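PDB 6FSK: DyP-type peroxidase from Pleurotus ostreatus PC15, which probably uses hydrogen peroxide to oxidise dyes and other substrates at a heme b centre, as DyP-type peroxidases do, and probably also oxidises Mn(II) at a non-canonical site. Local coordinates for residues I89-S94 with A229-A234; G341-A346 with T412-I417; D32-N37 with A164-V169; N6-D11 with K46-I51. The protein carries 1 engineered substitution. One frame throughout, in Å; residues are numbered along the deposited sequence.

How the contacts relate
Contacts 1, 3 and 4 are partly buried, whereas contact 2 lies on the surface, its centre about 52 Å from that of contact 3 across the chain's centre. Contact 1 joins a loop of the dimeric alpha+beta barrel domain to one of the C-terminal DyP region and is the most polar in its side chains, with an arginine, an aspartate and an indole N-H all engaged. Contacts 3 and 4 stay within the barrel domain and use successive helices, 31-41 and 48-63: the first lies against the start of an edge strand, the second is met at its N-terminus by a loop. Backbone hydrogen bonds carry contact 4, while contact 2 has no hydrogen bond across it and is mainly apolar.

Contact 1: residues I89-S94 with A229-A234; sequences ITDDLS and ARPDWA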
# COMPACT_ATOMS: atom_id res chain seq x y z
N ILE A 89 4.06 -26.46 -6.33
CA ILE A 89 3.03 -26.24 -5.32
C ILE A 89 1.84 -25.74 -6.09
O ILE A 89 1.76 -24.56 -6.49
CB ILE A 89 3.52 -25.24 -4.26
CG1 ILE A 89 4.75 -25.77 -3.55
CG2 ILE A 89 2.43 -24.94 -3.23
CD1 ILE A 89 5.60 -24.72 -2.82
N THR A 90 0.89 -26.61 -6.35
CA THR A 90 -0.16 -26.31 -7.32
C THR A 90 -1.55 -26.10 -6.73
O THR A 90 -2.47 -25.87 -7.50
CB THR A 90 -0.25 -27.46 -8.37
OG1 THR A 90 -0.55 -28.67 -7.69
CG2 THR A 90 1.08 -27.62 -9.05
N ASP A 91 -1.67 -26.06 -5.40
CA ASP A 91 -2.96 -25.80 -4.76
C ASP A 91 -3.48 -24.43 -5.16
O ASP A 91 -2.72 -23.44 -5.10
CB ASP A 91 -2.81 -25.81 -3.28
CG ASP A 91 -2.08 -27.00 -2.76
OD1 ASP A 91 -2.71 -28.07 -2.72
OD2 ASP A 91 -0.85 -26.88 -2.50
N ASP A 92 -4.74 -24.37 -5.51
CA ASP A 92 -5.40 -23.09 -5.84
C ASP A 92 -5.55 -22.29 -4.54
O ASP A 92 -6.02 -22.80 -3.54
CB ASP A 92 -6.72 -23.42 -6.57
CG ASP A 92 -7.47 -22.22 -7.07
OD1 ASP A 92 -7.14 -21.12 -6.69
OD2 ASP A 92 -8.41 -22.38 -7.90
N LEU A 93 -5.08 -21.03 -4.54
CA LEU A 93 -5.25 -20.18 -3.33
C LEU A 93 -6.48 -19.30 -3.35
O LEU A 93 -6.65 -18.43 -2.45
CB LEU A 93 -3.96 -19.38 -3.10
CG LEU A 93 -2.63 -20.05 -2.79
CD1 LEU A 93 -1.52 -19.08 -2.48
CD2 LEU A 93 -2.81 -21.10 -1.67
N SER A 94 -7.36 -19.46 -4.35
CA SER A 94 -8.65 -18.75 -4.43
C SER A 94 -8.47 -17.22 -4.45
O SER A 94 -9.10 -16.50 -3.71
CB SER A 94 -9.48 -19.21 -3.20
OG SER A 94 -10.82 -18.99 -3.52
N ALA A 229 -11.86 -23.43 0.96
CA ALA A 229 -11.31 -23.62 -0.34
C ALA A 229 -9.79 -23.64 -0.36
O ALA A 229 -9.20 -24.06 -1.37
CB ALA A 229 -11.83 -22.56 -1.30
N ARG A 230 -9.12 -23.20 0.71
CA ARG A 230 -7.72 -23.01 0.66
C ARG A 230 -6.98 -24.20 1.34
O ARG A 230 -7.52 -24.81 2.28
CB ARG A 230 -7.42 -21.68 1.41
CG ARG A 230 -7.78 -20.50 0.50
CD ARG A 230 -7.55 -19.18 1.19
NE ARG A 230 -7.64 -18.12 0.19
CZ ARG A 230 -7.76 -16.79 0.42
NH1 ARG A 230 -7.82 -16.33 1.67
NH2 ARG A 230 -7.77 -15.97 -0.63
N PRO A 231 -5.76 -24.49 0.92
CA PRO A 231 -5.01 -25.60 1.51
C PRO A 231 -4.51 -25.32 2.84
O PRO A 231 -4.31 -24.16 3.21
CB PRO A 231 -3.87 -25.80 0.49
CG PRO A 231 -3.58 -24.37 0.05
CD PRO A 231 -4.94 -23.80 -0.12
N ASP A 232 -4.36 -26.36 3.67
CA ASP A 232 -3.91 -26.16 5.02
C ASP A 232 -2.59 -25.37 5.11
O ASP A 232 -2.37 -24.60 6.04
CB ASP A 232 -3.74 -27.53 5.73
CG ASP A 232 -5.08 -28.10 6.21
OD1 ASP A 232 -6.09 -27.37 6.20
OD2 ASP A 232 -5.09 -29.29 6.59
N TRP A 233 -1.67 -25.54 4.17
CA TRP A 233 -0.41 -24.87 4.26
C TRP A 233 -0.54 -23.32 4.18
O TRP A 233 0.36 -22.60 4.65
CB TRP A 233 0.60 -25.39 3.21
CG TRP A 233 0.40 -25.06 1.77
CD1 TRP A 233 -0.09 -25.87 0.81
CD2 TRP A 233 0.71 -23.83 1.12
NE1 TRP A 233 -0.12 -25.23 -0.39
CE2 TRP A 233 0.38 -23.98 -0.23
CE3 TRP A 233 1.27 -22.64 1.54
CZ2 TRP A 233 0.56 -22.95 -1.14
CZ3 TRP A 233 1.47 -21.66 0.63
CH2 TRP A 233 1.09 -21.81 -0.69
N ALA A 234 -1.64 -22.87 3.60
CA ALA A 234 -1.89 -21.44 3.40
C ALA A 234 -2.29 -20.76 4.69
O ALA A 234 -2.21 -19.53 4.81
CB ALA A 234 -2.94 -21.20 2.33
O HOH W 1 -6.90 -25.18 -2.73
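Leu93 and Arg230 bring their CA atoms to 5.5 Å, and Asp91 faces Pro231 farther along, so two loop segments, the second ending in a 3-10 turn at 232-234, run close without forming a strand pair. The carbonyl of Leu93 is gripped by the guanidinium: NE of Arg230 lies 2.8 Å from O of Leu93, approaching 38° above the carbonyl plane, and NH2 adds weak bonds to O of Leu93 and O of Ser94. An extended chain from CG to NE carries the arginine to this site, while its NH1 turns to a salt bridge with Asp224. At the other end, NE1 of Trp233 donates to OD2 of Asp91 over 2.8 Å. The oxygen sits in the indole plane, yet the N-H arrives from above the carboxylate, the two planes being 60° apart. Trp233 CG is held between its backbone N and carbonyl carbon (chi1 71°), which folds the ring back over Pro231, whose CG stands 3.6 Å above the plane of the Trp233 ring. CG2 of Ile89 touches CZ2 of Trp233 at 3.4 Å, and the CD2 branch of Leu93 fits among Pro231, Trp233 and Ala234. With an alanine for Trp233, the Asp91 carboxylate would probably lose its indole donor and a gap open beside Ile89, Leu93 and Pro231. A water donates to O of Asp92 (2.7 Å) and to O of Ala229, bridging two acceptors. Leu93 continues onto Phe239 and Phe471 of the central sheet. Directional bonds at two points, with apolar contacts of Leu93, Pro231 and Trp233 alongside, are consistent with a defined seating of these loops.

Contact 2: residues G341-A346 with T412-I417; sequences GPPLKA and TSAGPI
Pro343 and Ala414 meet without any aromatic or other flat side chain; the puckered ring of Pro343 is touched at its CB-CG rim and neither of its faces is covered across the contact. CB of Pro343 lies 4.0 Å from CB of Ala414. The CD1 methyl of Ile417 comes to 4.4 Å from CG of Pro343, and it and the Ala414 methyl are displaced to opposite sides of the ring's mean plane. With CG of Leu344 opposite its carbonyl carbon (chi1 -57°) and CD1 continuing the chain (chi2 176°), CD2 is the branch that reaches CB of Ala414 at 4.0 Å; it passes OG of Ser413 at 3.9 Å. That hydroxyl is engaged elsewhere, in a hydrogen bond with O of Ala410. Two features shape the loop that presents these groups: a cis peptide bond precedes Pro343, and N of Lys345 donates to O of Gly341 over 2.9 Å. Leu344 also rests on Ala410 and Val411 of helix 408-412, and its side chain is about 12 Å from that of Arg336, which binds heme b. With 164 Å² buried and no hydrogen bond across it, the contact depends on a few methyl and methylene touches, which join two surface loops but give their approach little directional preference.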
# COMPACT_ATOMS: atom_id res chain seq x y z
N GLY A 341 -22.38 3.18 6.79
CA GLY A 341 -23.59 3.81 7.39
C GLY A 341 -24.77 3.50 6.50
O GLY A 341 -24.63 2.83 5.47
N PRO A 342 -25.96 4.08 6.81
CA PRO A 342 -27.09 3.97 5.91
C PRO A 342 -26.75 4.65 4.56
O PRO A 342 -25.99 5.61 4.56
CB PRO A 342 -28.17 4.83 6.61
CG PRO A 342 -27.78 4.89 8.03
CD PRO A 342 -26.28 4.80 8.06
N PRO A 343 -27.29 4.19 3.43
CA PRO A 343 -28.31 3.14 3.34
C PRO A 343 -27.76 1.72 3.29
O PRO A 343 -28.48 0.77 3.53
CB PRO A 343 -29.00 3.42 2.01
CG PRO A 343 -27.99 4.15 1.20
CD PRO A 343 -27.17 4.96 2.21
N LEU A 344 -26.50 1.55 2.90
CA LEU A 344 -26.01 0.21 2.62
C LEU A 344 -25.75 -0.63 3.89
O LEU A 344 -25.91 -1.82 3.83
CB LEU A 344 -24.73 0.27 1.80
CG LEU A 344 -24.86 1.04 0.47
CD1 LEU A 344 -23.46 1.12 -0.21
CD2 LEU A 344 -25.82 0.28 -0.41
N LYS A 345 -25.24 0.01 4.93
CA LYS A 345 -24.76 -0.67 6.16
C LYS A 345 -23.88 -1.87 5.78
O LYS A 345 -24.09 -3.06 6.18
CB LYS A 345 -25.96 -1.10 7.02
CG LYS A 345 -26.89 0.05 7.38
CD LYS A 345 -26.74 0.46 8.83
CE LYS A 345 -27.39 -0.56 9.77
NZ LYS A 345 -27.77 -0.01 11.11
N ALA A 346 -22.93 -1.61 4.89
CA ALA A 346 -22.09 -2.63 4.34
C ALA A 346 -21.02 -3.04 5.30
O ALA A 346 -20.51 -2.24 6.03
CB ALA A 346 -21.44 -2.17 3.05
N THR A 412 -26.57 5.08 -4.26
CA THR A 412 -27.84 5.23 -5.00
C THR A 412 -28.31 3.90 -5.55
O THR A 412 -29.50 3.81 -5.91
CB THR A 412 -27.74 6.29 -6.09
OG1 THR A 412 -26.74 5.91 -6.99
CG2 THR A 412 -27.49 7.65 -5.47
N SER A 413 -27.49 2.83 -5.48
CA SER A 413 -27.95 1.47 -5.81
C SER A 413 -29.17 1.10 -4.92
O SER A 413 -30.00 0.36 -5.37
CB SER A 413 -26.86 0.41 -5.64
OG SER A 413 -26.62 0.21 -4.27
N ALA A 414 -29.22 1.64 -3.69
CA ALA A 414 -30.19 1.21 -2.67
C ALA A 414 -31.47 2.03 -2.70
O ALA A 414 -32.45 1.61 -2.13
CB ALA A 414 -29.54 1.28 -1.29
N GLY A 415 -31.47 3.18 -3.38
CA GLY A 415 -32.65 4.08 -3.28
C GLY A 415 -32.24 5.43 -3.82
O GLY A 415 -31.04 5.70 -3.92
N PRO A 416 -33.22 6.25 -4.20
CA PRO A 416 -32.86 7.56 -4.73
C PRO A 416 -32.44 8.47 -3.58
O PRO A 416 -33.00 8.44 -2.52
CB PRO A 416 -34.17 8.05 -5.37
CG PRO A 416 -35.24 7.43 -4.47
CD PRO A 416 -34.69 6.08 -4.04
N ILE A 417 -31.40 9.27 -3.81
CA ILE A 417 -30.89 10.21 -2.88
C ILE A 417 -30.77 11.54 -3.66
O ILE A 417 -29.78 11.78 -4.38
CB ILE A 417 -29.48 9.78 -2.37
CG1 ILE A 417 -29.58 8.44 -1.66
CG2 ILE A 417 -28.95 10.76 -1.33
CD1 ILE A 417 -28.22 7.78 -1.33

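Contact 3: residues D32-N37 with A164-V169; sequences DQFKAN and ASISEV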
# COMPACT_ATOMS: atom_id res chain seq x y z
N ASP A 32 15.09 -28.40 -6.72
CA ASP A 32 15.38 -29.22 -5.54
C ASP A 32 16.54 -28.62 -4.74
O ASP A 32 16.61 -28.75 -3.53
CB ASP A 32 15.63 -30.72 -5.90
CG ASP A 32 14.41 -31.41 -6.53
OD1 ASP A 32 13.22 -31.20 -6.16
OD2 ASP A 32 14.66 -32.25 -7.44
N GLN A 33 17.49 -27.92 -5.37
CA GLN A 33 18.51 -27.28 -4.64
C GLN A 33 17.95 -26.06 -3.84
O GLN A 33 18.40 -25.77 -2.75
CB GLN A 33 19.52 -26.75 -5.58
CG GLN A 33 20.73 -26.22 -4.86
CD GLN A 33 21.80 -25.78 -5.84
OE1 GLN A 33 21.50 -25.47 -7.03
NE2 GLN A 33 23.03 -25.77 -5.39
N PHE A 34 16.99 -25.40 -4.46
CA PHE A 34 16.31 -24.28 -3.80
C PHE A 34 15.69 -24.75 -2.51
O PHE A 34 15.85 -24.12 -1.44
CB PHE A 34 15.25 -23.65 -4.70
CG PHE A 34 14.47 -22.54 -4.01
CD1 PHE A 34 15.03 -21.30 -3.89
CD2 PHE A 34 13.21 -22.77 -3.46
CE1 PHE A 34 14.35 -20.28 -3.21
CE2 PHE A 34 12.50 -21.75 -2.88
CZ PHE A 34 13.08 -20.51 -2.75
N LYS A 35 14.98 -25.88 -2.60
CA LYS A 35 14.31 -26.38 -1.38
C LYS A 35 15.29 -26.82 -0.36
O LYS A 35 15.13 -26.57 0.79
CB LYS A 35 13.31 -27.45 -1.72
CG LYS A 35 12.16 -27.02 -2.59
CD LYS A 35 11.17 -28.15 -2.75
CE LYS A 35 10.15 -27.77 -3.76
NZ LYS A 35 8.94 -28.63 -3.75
N ALA A 36 16.44 -27.41 -0.76
CA ALA A 36 17.43 -27.72 0.24
C ALA A 36 18.01 -26.43 0.89
O ALA A 36 18.26 -26.37 2.09
CB ALA A 36 18.55 -28.57 -0.41
N ASN A 37 18.28 -25.37 0.07
CA ASN A 37 18.83 -24.17 0.57
C ASN A 37 17.83 -23.41 1.53
O ASN A 37 18.19 -22.78 2.51
CB ASN A 37 19.20 -23.23 -0.59
CG ASN A 37 20.32 -23.74 -1.46
OD1 ASN A 37 21.08 -24.69 -1.11
ND2 ASN A 37 20.45 -23.14 -2.59
N ALA A 164 24.30 -21.66 -8.04
CA ALA A 164 23.13 -20.90 -7.57
C ALA A 164 21.87 -21.73 -7.70
O ALA A 164 21.63 -22.34 -8.73
CB ALA A 164 22.99 -19.65 -8.44
N SER A 165 20.94 -21.50 -6.75
CA SER A 165 19.62 -22.02 -6.97
C SER A 165 18.55 -20.99 -7.31
O SER A 165 17.44 -21.34 -7.63
CB SER A 165 19.14 -22.80 -5.74
OG SER A 165 19.10 -21.97 -4.63
N ILE A 166 18.95 -19.72 -7.23
CA ILE A 166 18.06 -18.66 -7.73
C ILE A 166 18.91 -17.69 -8.54
O ILE A 166 20.15 -17.62 -8.36
CB ILE A 166 17.39 -17.90 -6.57
CG1 ILE A 166 18.36 -17.05 -5.69
CG2 ILE A 166 16.54 -18.85 -5.70
CD1 ILE A 166 17.83 -16.38 -4.46
N SER A 167 18.22 -16.82 -9.28
CA SER A 167 18.92 -15.72 -9.92
C SER A 167 18.18 -14.42 -9.71
O SER A 167 16.95 -14.44 -9.54
CB SER A 167 18.95 -16.12 -11.35
OG SER A 167 18.65 -15.16 -12.28
N GLU A 168 18.94 -13.35 -9.64
CA GLU A 168 18.38 -12.00 -9.46
C GLU A 168 17.67 -11.59 -10.75
O GLU A 168 18.27 -11.62 -11.85
CB GLU A 168 19.46 -10.98 -9.09
CG GLU A 168 18.82 -9.58 -9.01
CD GLU A 168 19.82 -8.48 -8.57
OE1 GLU A 168 21.01 -8.72 -8.25
OE2 GLU A 168 19.36 -7.33 -8.51
N VAL A 169 16.40 -11.17 -10.63
CA VAL A 169 15.68 -10.49 -11.70
C VAL A 169 16.07 -9.01 -11.62
O VAL A 169 16.42 -8.38 -12.63
CB VAL A 169 14.15 -10.73 -11.64
CG1 VAL A 169 13.49 -9.85 -12.70
CG2 VAL A 169 13.86 -12.24 -11.89
O HOH W 2 22.64 -25.24 -9.14
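Ser165 packs against helix 31-41, its CA 5.1 Å from CA of Phe34, and this is the tight half of the contact. CB of Ser165 lies 3.6 Å from N of Phe34, while its OG comes near the edge of the phenyl ring, takes a weak, bent hydrogen bond from ND2 of Asn37 (2.7 Å, 127° at the hydrogen) and has another weak one with O of Phe157. With chi1 at 177°, CG of Phe34 lies opposite the backbone N, which brings CD1 of Phe34 to 3.4 Å from CG2 of Ile166 in an oblique approach. Gln33 marks the looser, watered side. Its extended chain passes along CB of Ser165, and OE1 stops 3.6 Å from O of Ala164. Both oxygens are acceptors, and a water appears to donate to each, although its 2.4 Å separation from OE1 of Gln33 is doubtfully short. Shortening Gln33 to an alanine would probably uncover much of the Ser165 methylene, which CG and CD now flank. Phe157 meets the Phe34 ring, planes about 25° apart, and also touches Ile166. The helix that follows strand 20-28 is thereby seated at the start of strand 166-175, which pairs with 20-28 and is outermost within this chain's sheet.

Contact 4: residues N6-D11 with K46-I51; sequences NNIQGD and KTSAGI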
# COMPACT_ATOMS: atom_id res chain seq x y z
N ASN A 6 4.62 -16.71 16.48
CA ASN A 6 5.83 -17.40 15.98
C ASN A 6 5.72 -18.01 14.62
O ASN A 6 6.75 -18.44 14.05
CB ASN A 6 6.24 -18.53 16.91
CG ASN A 6 6.62 -18.03 18.24
OD1 ASN A 6 7.58 -17.30 18.40
ND2 ASN A 6 5.84 -18.38 19.24
N ASN A 7 4.52 -18.14 14.08
CA ASN A 7 4.27 -18.83 12.83
C ASN A 7 4.03 -17.83 11.67
O ASN A 7 3.96 -18.25 10.55
CB ASN A 7 3.08 -19.82 12.88
CG ASN A 7 3.10 -20.83 11.78
OD1 ASN A 7 4.15 -21.35 11.39
ND2 ASN A 7 1.94 -21.05 11.22
N ILE A 8 3.92 -16.55 12.01
CA ILE A 8 3.50 -15.49 11.02
C ILE A 8 4.71 -14.62 10.70
O ILE A 8 5.42 -14.11 11.59
CB ILE A 8 2.36 -14.64 11.63
CG1 ILE A 8 1.12 -15.52 11.80
CG2 ILE A 8 2.00 -13.48 10.71
CD1 ILE A 8 0.17 -15.05 12.88
N GLN A 9 4.94 -14.38 9.42
CA GLN A 9 5.98 -13.48 9.06
C GLN A 9 5.72 -12.06 9.54
O GLN A 9 4.63 -11.52 9.38
CB GLN A 9 6.26 -13.53 7.54
CG GLN A 9 6.86 -14.84 7.02
CD GLN A 9 7.41 -14.68 5.62
OE1 GLN A 9 8.32 -13.85 5.44
NE2 GLN A 9 6.94 -15.47 4.67
N GLY A 10 6.79 -11.47 10.07
CA GLY A 10 6.70 -10.27 10.88
C GLY A 10 6.32 -8.98 10.14
O GLY A 10 5.81 -8.07 10.74
N ASP A 11 6.45 -8.97 8.82
CA ASP A 11 5.97 -7.77 8.15
C ASP A 11 4.49 -7.68 8.08
O ASP A 11 4.00 -6.55 7.86
CB ASP A 11 6.49 -7.68 6.71
CG ASP A 11 6.56 -6.22 6.17
OD1 ASP A 11 6.91 -5.31 6.99
OD2 ASP A 11 6.38 -6.06 4.95
N LYS A 46 12.13 -13.15 10.04
CA LYS A 46 11.56 -12.48 11.21
C LYS A 46 10.08 -12.80 11.36
O LYS A 46 9.27 -12.68 10.41
CB LYS A 46 11.70 -10.98 11.02
CG LYS A 46 11.25 -10.09 12.16
CD LYS A 46 12.01 -10.31 13.47
CE LYS A 46 13.50 -10.09 13.37
NZ LYS A 46 14.29 -10.33 14.69
N THR A 47 9.71 -13.28 12.53
CA THR A 47 8.29 -13.51 12.86
C THR A 47 7.64 -12.33 13.58
O THR A 47 8.28 -11.44 14.10
CB THR A 47 8.11 -14.80 13.71
OG1 THR A 47 8.55 -14.48 15.03
CG2 THR A 47 8.84 -15.90 13.09
N SER A 48 6.30 -12.39 13.67
CA SER A 48 5.55 -11.38 14.40
C SER A 48 5.91 -11.37 15.89
O SER A 48 6.03 -10.33 16.48
CB SER A 48 4.06 -11.60 14.27
OG SER A 48 3.66 -11.33 12.93
N ALA A 49 6.13 -12.57 16.42
CA ALA A 49 6.69 -12.67 17.78
C ALA A 49 8.03 -12.00 17.93
O ALA A 49 8.34 -11.35 18.97
CB ALA A 49 6.74 -14.12 18.20
N GLY A 50 8.87 -12.13 16.91
CA GLY A 50 10.17 -11.51 16.93
C GLY A 50 10.10 -10.00 16.90
O GLY A 50 10.90 -9.29 17.51
N ILE A 51 9.13 -9.49 16.11
CA ILE A 51 8.93 -8.07 16.02
C ILE A 51 8.64 -7.51 17.42
O ILE A 51 9.18 -6.48 17.79
CB ILE A 51 7.77 -7.73 15.08
CG1 ILE A 51 8.07 -8.11 13.63
CG2 ILE A 51 7.42 -6.28 15.18
CD1 ILE A 51 9.20 -7.35 12.99
O HOH W 3 9.15 -16.51 16.66
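Gln9 and Thr47 form an isolated antiparallel bridge as a non-hydrogen-bonded pair, their CA atoms 4.4 Å apart, flanked by two backbone bonds. N of Ser48 donates to O of Ile8 over 2.8 Å, nearly in line with the carbonyl (C=O...N 161°), and N of Gly10 donates to O of Lys46, also at 2.8 Å, with a 32° tilt from the carbonyl plane. The Ile8 oxygen further receives a CA-H contact from Thr47. Gly10 fits where a CB would clash with CG1 of Ile51 and O of Thr47, so the absence of a side chain is what permits this close approach. Around this core, OD1 of Asn6 lies 3.3 Å from the CB of Ala49, and the CG2 methyl of Thr47 rests 3.4 Å from O of Asn6. Thr47 OG1, between its backbone N and carbonyl carbon (chi1 75°), accepts from N of Gly50 at 3.0 Å, and a water links the same hydroxyl to Asn6 OD1. Farther out, Ser48 OG bonds to O of Leu13, and Asn76 of strand 74-80 binds both O of Lys46 and N of Asp11. Gln9 starts out away from 46-51; its NE2 donates to the carbonyls of Pro473 and Val77. A threonine N-cap thus opens helix 48-63 in the dimeric alpha+beta barrel domain, and this N-cap residue is bridged to Gln9 of the N-terminal loop, with Ser48 N bonding Ile8 O at the helix start.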